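PDB 2OBL: EscN from Escherichia coli O127:H6, which belongs to the P-loop fold family that includes the alpha and beta chains of rotary motors, and probably serves a bacterial type III secretion system. Local coordinates for residues M166-V169 with T170-A173; N227-P231 with I232-V236; V245-R248 with E249-E252. The protein carries 1 engineered substitution. One frame throughout, in Å; residues are numbered along the deposited sequence.

Contact 1: M166-V169 with T170-A173; sequences MDSV and TRYA. With IMD (imidazole), chain D.
A serine N-cap, a local contact, opens helix 169-182 where strand 161-167 ends in the nucleotide-binding domain: Ser168 OG accepts from Arg171 N at 2.9 Å, and the N-H points well at it (158°). With chi1 at 59°, OG sits between the backbone N and the carbonyl carbon of its own residue, facing the opening helix turn. A short hydroxyl side chain suits this place because the first N-H groups of a helix have no preceding carbonyl to meet. The same OG lies 3.5 Å from Arg171 CG, so the aliphatic root of the arginine lies against the cap while its NE pairs with Glu107. Two backbone bonds complete the turn: Tyr172 N to Ser168 O at 3.1 Å and Ala173 N to Val169 O at 2.8 Å.

Val169 O also meets the edge of the Tyr172 ring, near its plane and 3.8 Å from CD2. Val169 CG2 approaches the same CD2 at 4.2 Å, and Met166 SD comes loosely up to Tyr172 CB. The peptide bond before Ser168 is cis. Just ahead of it, Asp167 OD2 accepts from N3 of a bound imidazole, probably from the crystallisation liquor, at 2.6 Å and pairs with Lys84 of the probable P-loop, an arrangement consistent with a Walker B aspartate.

Strand 214-222 packs against Ser168 and Val169 and supplies Leu222 N to Thr170 OG1, whereas Tyr172 lies among residues of helices 138-156 and 194-204, its hydroxyl bonded to Ser199.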
ATOM      1  N   MET A 166      -2.630  -5.794   0.689  1.00 14.22           N
ATOM      2  CA  MET A 166      -2.059  -7.113   0.505  1.00 16.07           C
ATOM      3  C   MET A 166      -0.558  -7.066   0.746  1.00 15.16           C
ATOM      4  O   MET A 166       0.179  -6.459  -0.025  1.00 13.45           O
ATOM      5  CB  MET A 166      -2.347  -7.629  -0.900  1.00 17.24           C
ATOM      6  CG  MET A 166      -1.719  -9.000  -1.126  1.00 18.89           C
ATOM      7  SD  MET A 166      -2.017  -9.682  -2.760  1.00 23.33           S
ATOM      8  CE  MET A 166      -3.756  -9.379  -2.915  1.00 21.56           C
ATOM      9  N   ASP A 167      -0.120  -7.703   1.827  1.00 14.71           N
ATOM     10  CA  ASP A 167       1.289  -7.747   2.193  1.00 14.39           C
ATOM     11  C   ASP A 167       1.658  -9.235   2.201  1.00 12.84           C
ATOM     12  O   ASP A 167       1.457  -9.901   3.220  1.00 10.93           O
ATOM     13  CB  ASP A 167       1.465  -7.122   3.596  1.00 15.36           C
ATOM     14  CG  ASP A 167       2.933  -6.932   4.004  1.00 16.15           C
ATOM     15  OD1 ASP A 167       3.810  -6.730   3.140  1.00 15.75           O
ATOM     16  OD2 ASP A 167       3.219  -6.982   5.221  1.00 17.77           O
ATOM     17  N   SER A 168       2.178  -9.774   1.093  1.00 11.63           N
ATOM     18  CA  SER A 168       2.662  -9.019  -0.063  1.00 11.31           C
ATOM     19  C   SER A 168       2.283  -9.707  -1.363  1.00 11.77           C
ATOM     20  O   SER A 168       2.052 -10.917  -1.383  1.00 11.82           O
ATOM     21  CB  SER A 168       4.194  -8.979  -0.016  1.00 10.94           C
ATOM     22  OG  SER A 168       4.729 -10.310  -0.025  1.00 10.46           O
ATOM     23  N   VAL A 169       2.253  -8.951  -2.457  1.00 11.63           N
ATOM     24  CA  VAL A 169       2.040  -9.584  -3.746  1.00 12.82           C
ATOM     25  C   VAL A 169       3.244 -10.473  -4.061  1.00 12.38           C
ATOM     26  O   VAL A 169       3.108 -11.485  -4.741  1.00 11.55           O
ATOM     27  CB  VAL A 169       1.716  -8.554  -4.863  1.00 14.10           C
ATOM     28  CG1 VAL A 169       2.914  -7.674  -5.188  1.00 14.48           C
ATOM     29  CG2 VAL A 169       1.195  -9.281  -6.111  1.00 15.63           C
ATOM     30  N   THR A 170       4.419 -10.096  -3.541  1.00 10.48           N
ATOM     31  CA  THR A 170       5.629 -10.905  -3.738  1.00 11.05           C
ATOM     32  C   THR A 170       5.463 -12.337  -3.222  1.00 11.23           C
ATOM     33  O   THR A 170       5.780 -13.302  -3.919  1.00 10.80           O
ATOM     34  CB  THR A 170       6.822 -10.248  -3.029  1.00 10.65           C
ATOM     35  OG1 THR A 170       7.049  -8.956  -3.609  1.00 10.39           O
ATOM     36  CG2 THR A 170       8.083 -11.126  -3.163  1.00 10.96           C
ATOM     37  N   ARG A 171       4.973 -12.481  -1.995  1.00 11.09           N
ATOM     38  CA  ARG A 171       4.841 -13.824  -1.413  1.00 11.62           C
ATOM     39  C   ARG A 171       3.619 -14.553  -1.932  1.00 11.48           C
ATOM     40  O   ARG A 171       3.619 -15.796  -2.016  1.00 11.34           O
ATOM     41  CB  ARG A 171       4.892 -13.775   0.116  1.00 12.33           C
ATOM     42  CG  ARG A 171       6.270 -13.344   0.629  1.00 15.15           C
ATOM     43  CD  ARG A 171       6.456 -13.679   2.102  1.00 17.42           C
ATOM     44  NE  ARG A 171       7.580 -12.957   2.702  1.00 20.34           N
ATOM     45  CZ  ARG A 171       8.798 -13.460   2.828  1.00 22.75           C
ATOM     46  NH1 ARG A 171       9.050 -14.692   2.396  1.00 23.89           N
ATOM     47  NH2 ARG A 171       9.762 -12.741   3.404  1.00 23.06           N
ATOM     48  N   TYR A 172       2.597 -13.793  -2.331  1.00 11.42           N
ATOM     49  CA  TYR A 172       1.486 -14.376  -3.062  1.00 11.80           C
ATOM     50  C   TYR A 172       2.027 -15.038  -4.329  1.00 11.84           C
ATOM     51  O   TYR A 172       1.663 -16.175  -4.657  1.00 11.83           O
ATOM     52  CB  TYR A 172       0.445 -13.325  -3.491  1.00 12.77           C
ATOM     53  CG  TYR A 172      -0.279 -13.801  -4.729  1.00 13.07           C
ATOM     54  CD1 TYR A 172      -1.316 -14.727  -4.637  1.00 12.86           C
ATOM     55  CD2 TYR A 172       0.109 -13.378  -6.001  1.00 11.86           C
ATOM     56  CE1 TYR A 172      -1.945 -15.210  -5.763  1.00 13.38           C
ATOM     57  CE2 TYR A 172      -0.521 -13.852  -7.135  1.00 12.86           C
ATOM     58  CZ  TYR A 172      -1.548 -14.777  -7.008  1.00 13.04           C
ATOM     59  OH  TYR A 172      -2.175 -15.257  -8.132  1.00 13.55           O
ATOM     60  N   ALA A 173       2.878 -14.309  -5.047  1.00 10.22           N
ATOM     61  CA  ALA A 173       3.406 -14.795  -6.339  1.00 10.62           C
ATOM     62  C   ALA A 173       4.291 -16.029  -6.174  1.00 11.38           C
ATOM     63  O   ALA A 173       4.283 -16.932  -7.020  1.00 10.94           O
ATOM     64  CB  ALA A 173       4.157 -13.685  -7.065  1.00 10.87           C
TER
HETATM   65  N1  IMD D1295       2.518 -11.246   7.226  1.00 29.33           N
HETATM   66  C2  IMD D1295       2.456 -10.419   6.159  1.00 28.24           C
HETATM   67  N3  IMD D1295       2.786  -9.172   6.583  1.00 29.78           N
HETATM   68  C4  IMD D1295       3.052  -9.214   7.914  1.00 29.18           C
HETATM   69  C5  IMD D1295       2.875 -10.527   8.322  1.00 29.06           C

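Contact 2: N227-P231 with I232-V236; sequences NVNDP and IGDEV. With CA (calcium ion), chain B.
Asn229 crosses the end of Asp234 at a calcium ion, its amide plane turned 44° from the carboxylate. Its OD1 comes within 3.0 Å of Asp234 OD2, a closeness explained by the ion that both oxygens bind. Asn229 OD1 reaches the calcium at 2.4 Å, while Asp234 adds both carboxylate oxygens, OD1 at 2.5 Å, as a bidentate ligand. Water 2, another ligand of the ion, accepts from Asp230 N, and water 1 bridges Asn229 ND2 to Asp234 OD2. A neutral amide and a carboxylate suit calcium, which favours oxygen ligands.

Asp230 is the N-cap of helix 231-239. Holding CG anti to the backbone N (chi1 165°), it turns OD1 back over the helix start, where Gly233 N donates at 3.1 Å from above the carboxylate plane in a nearly straight bond and Ile232 N makes a weak one. OD2 lies 3.5 Å from Gly233 CA, so the bare glycine lets the carboxylate lie close to the backbone. Pro231 fits the first turn, where its missing N-H costs no helix bond. Its carbonyl O accepts from Glu235 N and from water 3, which also donates to Glu235 OE2. Pro231 O also lies 3.2 Å from Glu235 CG.

The calcium site lies toward solvent. On the buried flank, Ile232 packs on Val196 and Phe197 of helix 194-204, and Pro231 rests on Arg189 and Phe192 in a loop.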
ATOM      1  N   ASN A 227      20.916  -8.600  -6.574  1.00 17.29           N
ATOM      2  CA  ASN A 227      20.761  -7.957  -7.862  1.00 15.96           C
ATOM      3  C   ASN A 227      20.005  -8.866  -8.814  1.00 13.83           C
ATOM      4  O   ASN A 227      20.133  -8.757 -10.028  1.00 13.51           O
ATOM      5  CB  ASN A 227      22.127  -7.541  -8.405  1.00 17.62           C
ATOM      6  CG  ASN A 227      22.757  -6.408  -7.592  1.00 18.83           C
ATOM      7  OD1 ASN A 227      22.093  -5.414  -7.256  1.00 19.74           O
ATOM      8  ND2 ASN A 227      24.039  -6.549  -7.280  1.00 20.07           N
ATOM      9  N   VAL A 228      19.191  -9.750  -8.247  1.00 11.61           N
ATOM     10  CA  VAL A 228      18.455 -10.701  -9.060  1.00 11.29           C
ATOM     11  C   VAL A 228      17.166 -10.035  -9.529  1.00 10.25           C
ATOM     12  O   VAL A 228      16.472  -9.388  -8.740  1.00  9.11           O
ATOM     13  CB  VAL A 228      18.134 -11.984  -8.256  1.00 11.56           C
ATOM     14  CG1 VAL A 228      17.149 -12.862  -9.019  1.00 12.19           C
ATOM     15  CG2 VAL A 228      19.434 -12.729  -7.918  1.00 13.55           C
ATOM     16  N   ASN A 229      16.836 -10.194 -10.810  1.00  9.88           N
ATOM     17  CA  ASN A 229      15.584  -9.627 -11.315  1.00 10.54           C
ATOM     18  C   ASN A 229      14.356 -10.215 -10.611  1.00 11.63           C
ATOM     19  O   ASN A 229      14.284 -11.434 -10.372  1.00 12.80           O
ATOM     20  CB  ASN A 229      15.452  -9.802 -12.830  1.00 10.63           C
ATOM     21  CG  ASN A 229      14.307  -8.982 -13.397  1.00 12.02           C
ATOM     22  OD1 ASN A 229      14.133  -7.821 -13.025  1.00 12.60           O
ATOM     23  ND2 ASN A 229      13.517  -9.579 -14.272  1.00 12.75           N
ATOM     24  N   ASP A 230      13.412  -9.343 -10.262  1.00 11.62           N
ATOM     25  CA  ASP A 230      12.086  -9.775  -9.795  1.00 11.39           C
ATOM     26  C   ASP A 230      11.050  -9.425 -10.864  1.00 11.63           C
ATOM     27  O   ASP A 230      10.552  -8.302 -10.917  1.00 10.39           O
ATOM     28  CB  ASP A 230      11.729  -9.139  -8.439  1.00 12.33           C
ATOM     29  CG  ASP A 230      10.243  -9.256  -8.102  1.00 13.16           C
ATOM     30  OD1 ASP A 230       9.575 -10.124  -8.694  1.00 12.52           O
ATOM     31  OD2 ASP A 230       9.753  -8.458  -7.275  1.00 15.43           O
ATOM     32  N   PRO A 231      10.717 -10.398 -11.711  1.00 11.85           N
ATOM     33  CA  PRO A 231       9.826 -10.121 -12.823  1.00 10.65           C
ATOM     34  C   PRO A 231       8.374  -9.871 -12.390  1.00 11.28           C
ATOM     35  O   PRO A 231       7.619  -9.257 -13.135  1.00 10.19           O
ATOM     36  CB  PRO A 231       9.925 -11.386 -13.671  1.00 12.50           C
ATOM     37  CG  PRO A 231      10.235 -12.460 -12.703  1.00 11.74           C
ATOM     38  CD  PRO A 231      11.164 -11.808 -11.697  1.00 12.21           C
ATOM     39  N   ILE A 232       8.001 -10.346 -11.201  1.00 11.33           N
ATOM     40  CA  ILE A 232       6.651 -10.109 -10.668  1.00 12.22           C
ATOM     41  C   ILE A 232       6.513  -8.623 -10.339  1.00 10.65           C
ATOM     42  O   ILE A 232       5.558  -7.972 -10.770  1.00 11.69           O
ATOM     43  CB  ILE A 232       6.381 -10.971  -9.408  1.00 13.26           C
ATOM     44  CG1 ILE A 232       6.389 -12.457  -9.766  1.00 13.26           C
ATOM     45  CG2 ILE A 232       5.064 -10.565  -8.731  1.00 14.67           C
ATOM     46  CD1 ILE A 232       5.359 -12.844 -10.849  1.00 13.50           C
ATOM     47  N   GLY A 233       7.481  -8.087  -9.602  1.00  9.88           N
ATOM     48  CA  GLY A 233       7.491  -6.655  -9.244  1.00 10.04           C
ATOM     49  C   GLY A 233       7.454  -5.804 -10.504  1.00 10.87           C
ATOM     50  O   GLY A 233       6.781  -4.770 -10.543  1.00  9.49           O
ATOM     51  N   ASP A 234       8.172  -6.254 -11.535  1.00 10.52           N
ATOM     52  CA  ASP A 234       8.254  -5.492 -12.792  1.00 10.40           C
ATOM     53  C   ASP A 234       6.880  -5.423 -13.448  1.00 10.13           C
ATOM     54  O   ASP A 234       6.460  -4.371 -13.911  1.00  8.11           O
ATOM     55  CB  ASP A 234       9.263  -6.095 -13.784  1.00 11.31           C
ATOM     56  CG  ASP A 234      10.704  -5.975 -13.312  1.00 10.89           C
ATOM     57  OD1 ASP A 234      10.962  -5.363 -12.264  1.00 10.76           O
ATOM     58  OD2 ASP A 234      11.593  -6.514 -13.993  1.00 11.51           O
ATOM     59  N   GLU A 235       6.188  -6.552 -13.502  1.00  9.91           N
ATOM     60  CA  GLU A 235       4.868  -6.580 -14.105  1.00  9.84           C
ATOM     61  C   GLU A 235       3.906  -5.695 -13.314  1.00  9.66           C
ATOM     62  O   GLU A 235       3.096  -4.998 -13.901  1.00  9.49           O
ATOM     63  CB  GLU A 235       4.316  -8.018 -14.235  1.00 11.92           C
ATOM     64  CG  GLU A 235       5.152  -8.919 -15.171  1.00 14.11           C
ATOM     65  CD  GLU A 235       5.337  -8.359 -16.576  1.00 15.99           C
ATOM     66  OE1 GLU A 235       4.446  -7.624 -17.054  1.00 16.39           O
ATOM     67  OE2 GLU A 235       6.365  -8.689 -17.226  1.00 17.74           O
ATOM     68  N   VAL A 236       4.024  -5.724 -11.990  1.00  9.60           N
ATOM     69  CA  VAL A 236       3.191  -4.904 -11.120  1.00 10.66           C
ATOM     70  C   VAL A 236       3.449  -3.416 -11.391  1.00  9.54           C
ATOM     71  O   VAL A 236       2.505  -2.635 -11.537  1.00 11.00           O
ATOM     72  CB  VAL A 236       3.428  -5.284  -9.642  1.00 11.33           C
ATOM     73  CG1 VAL A 236       2.800  -4.274  -8.704  1.00 13.44           C
ATOM     74  CG2 VAL A 236       2.861  -6.704  -9.375  1.00 12.83           C
TER
HETATM   75 CA    CA B1001      13.398  -5.589 -12.626  0.50 14.92          CA
HETATM   76  O   HOH W   1      11.293  -8.543 -15.800  1.00 35.47           O
HETATM   77  O   HOH W   2      12.901  -6.516 -10.393  1.00 17.73           O
HETATM   78  O   HOH W   3       8.389  -9.185 -15.891  1.00 31.92           O

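Contact 3: V245-R248 with E249-E252; sequences VLTR and ELAE
A threonine N-cap opens the short helix 248-251, which follows strand 242-245: Thr247 OG1 accepts from Leu250 N at 3.2 Å with an N-H angle of 160°. The chi1 of 64° turns the hydroxyl toward the first-turn N-H groups and places CG2 beside the residue's own backbone N. Threonine suits the place because its hydroxyl meets an N-H of the first turn, while its beta branch suits its own extended backbone. Leu250 crosses the cap at a slant, its CG 3.5 Å from Thr247 OG1, so the bonded oxygen is partly covered by aliphatic carbon. Glu249, bent at chi2, folds back until OE1 lies 3.6 Å from Thr247 CB. Behind the cap, Ala251 N donates to Thr247 O at 3.1 Å and Glu252 N to Arg248 O at 2.9 Å.

Arg248 and Glu252 slant across each other and form no salt bridge. Glu252 OE2 touches the aliphatic CG of Arg248 at 3.4 Å but remains 4.7 Å from Arg248 NE, and the guanidinium and carboxylate planes are 65° apart. The bend at chi3 of Arg248 carries the guanidinium off to donate from NH2 to Ser80 O, within the probable Walker A loop.

The turn follows strand 242-245 directly, and a backbone hydrogen bond between Leu246 and Phe77 ties its start to strand 73-78. Thr247 shares another with Ala258, and Leu250 rests on His255.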
ATOM      1  N   VAL A 245       7.994   4.192  -2.803  1.00 10.45           N
ATOM      2  CA  VAL A 245       9.242   3.440  -2.678  1.00 11.46           C
ATOM      3  C   VAL A 245       9.957   3.787  -1.384  1.00 11.13           C
ATOM      4  O   VAL A 245      10.232   4.966  -1.124  1.00 11.48           O
ATOM      5  CB  VAL A 245      10.171   3.735  -3.854  1.00 12.00           C
ATOM      6  CG1 VAL A 245      11.521   3.033  -3.658  1.00 12.15           C
ATOM      7  CG2 VAL A 245       9.497   3.317  -5.162  1.00 11.77           C
ATOM      8  N   LEU A 246      10.269   2.769  -0.584  1.00  9.85           N
ATOM      9  CA  LEU A 246      11.019   2.980   0.658  1.00 10.34           C
ATOM     10  C   LEU A 246      12.456   2.567   0.417  1.00 11.75           C
ATOM     11  O   LEU A 246      12.704   1.591  -0.288  1.00 11.93           O
ATOM     12  CB  LEU A 246      10.446   2.124   1.789  1.00 11.81           C
ATOM     13  CG  LEU A 246       8.942   2.187   1.991  1.00 12.13           C
ATOM     14  CD1 LEU A 246       8.534   1.472   3.305  1.00 13.19           C
ATOM     15  CD2 LEU A 246       8.476   3.633   2.002  1.00 12.11           C
ATOM     16  N   THR A 247      13.401   3.282   1.021  1.00 11.47           N
ATOM     17  CA  THR A 247      14.809   3.005   0.774  1.00 13.20           C
ATOM     18  C   THR A 247      15.604   2.784   2.041  1.00 13.35           C
ATOM     19  O   THR A 247      15.339   3.406   3.071  1.00 13.62           O
ATOM     20  CB  THR A 247      15.490   4.140  -0.020  1.00 13.41           C
ATOM     21  OG1 THR A 247      15.476   5.348   0.760  1.00 13.30           O
ATOM     22  CG2 THR A 247      14.789   4.367  -1.357  1.00 12.42           C
ATOM     23  N   ARG A 248      16.587   1.896   1.944  1.00 14.88           N
ATOM     24  CA  ARG A 248      17.551   1.678   3.025  1.00 16.16           C
ATOM     25  C   ARG A 248      18.283   2.975   3.359  1.00 15.71           C
ATOM     26  O   ARG A 248      18.552   3.264   4.525  1.00 16.19           O
ATOM     27  CB  ARG A 248      18.538   0.574   2.638  1.00 18.65           C
ATOM     28  CG  ARG A 248      19.506   0.180   3.746  1.00 21.44           C
ATOM     29  CD  ARG A 248      19.930  -1.281   3.621  1.00 24.28           C
ATOM     30  NE  ARG A 248      18.832  -2.182   3.969  1.00 26.46           N
ATOM     31  CZ  ARG A 248      18.181  -2.941   3.094  1.00 27.08           C
ATOM     32  NH1 ARG A 248      18.523  -2.919   1.811  1.00 27.52           N
ATOM     33  NH2 ARG A 248      17.186  -3.722   3.501  1.00 27.18           N
ATOM     34  N   GLU A 249      18.583   3.770   2.337  1.00 14.94           N
ATOM     35  CA  GLU A 249      19.279   5.038   2.539  1.00 14.92           C
ATOM     36  C   GLU A 249      18.556   5.989   3.497  1.00 14.45           C
ATOM     37  O   GLU A 249      19.191   6.611   4.363  1.00 13.65           O
ATOM     38  CB  GLU A 249      19.564   5.715   1.194  1.00 15.12           C
ATOM     39  CG  GLU A 249      20.671   5.032   0.387  1.00 15.47           C
ATOM     40  CD  GLU A 249      20.261   3.692  -0.236  1.00 16.63           C
ATOM     41  OE1 GLU A 249      19.042   3.429  -0.417  1.00 15.35           O
ATOM     42  OE2 GLU A 249      21.179   2.898  -0.549  1.00 17.28           O
ATOM     43  N   LEU A 250      17.237   6.112   3.352  1.00 13.52           N
ATOM     44  CA  LEU A 250      16.459   6.909   4.299  1.00 14.09           C
ATOM     45  C   LEU A 250      16.303   6.227   5.662  1.00 14.56           C
ATOM     46  O   LEU A 250      16.401   6.884   6.705  1.00 14.88           O
ATOM     47  CB  LEU A 250      15.092   7.287   3.715  1.00 13.62           C
ATOM     48  CG  LEU A 250      15.175   8.294   2.566  1.00 13.98           C
ATOM     49  CD1 LEU A 250      13.827   8.430   1.858  1.00 14.85           C
ATOM     50  CD2 LEU A 250      15.697   9.658   3.042  1.00 13.65           C
ATOM     51  N   ALA A 251      16.068   4.920   5.668  1.00 15.07           N
ATOM     52  CA  ALA A 251      15.939   4.203   6.937  1.00 16.49           C
ATOM     53  C   ALA A 251      17.191   4.346   7.818  1.00 17.54           C
ATOM     54  O   ALA A 251      17.090   4.417   9.046  1.00 17.65           O
ATOM     55  CB  ALA A 251      15.609   2.728   6.699  1.00 16.04           C
ATOM     56  N   GLU A 252      18.365   4.401   7.195  1.00 18.27           N
ATOM     57  CA  GLU A 252      19.626   4.493   7.940  1.00 19.65           C
ATOM     58  C   GLU A 252      19.908   5.907   8.444  1.00 19.34           C
ATOM     59  O   GLU A 252      20.770   6.121   9.313  1.00 18.82           O
ATOM     60  CB  GLU A 252      20.775   3.956   7.090  1.00 21.57           C
ATOM     61  CG  GLU A 252      20.647   2.463   6.848  1.00 23.49           C
ATOM     62  CD  GLU A 252      21.750   1.908   5.984  1.00 24.99           C
ATOM     63  OE1 GLU A 252      22.376   2.698   5.244  1.00 26.45           O
ATOM     64  OE2 GLU A 252      21.994   0.682   6.049  1.00 25.34           O
TER

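In the fold
From the N terminus, the three contacts come in series, none nested in or crossing another, and each closes just one turn at a helix start. Contact 1 joins strand 161-167 to helix 169-182; contact 2 joins the loop after strand 214-222 to helix 231-239; contact 3 joins the end of strand 242-245 to helix 248-251. All three strands belong to the same mixed sheet. Contacts 1 and 2 touch through packing, Ala173 CB lying 3.7 Å from Ile232 CG2, so their two helices meet directly. Contact 3 stands apart, its nearest atoms about 9 Å from those of contact 1 and about 10 Å from those of contact 2.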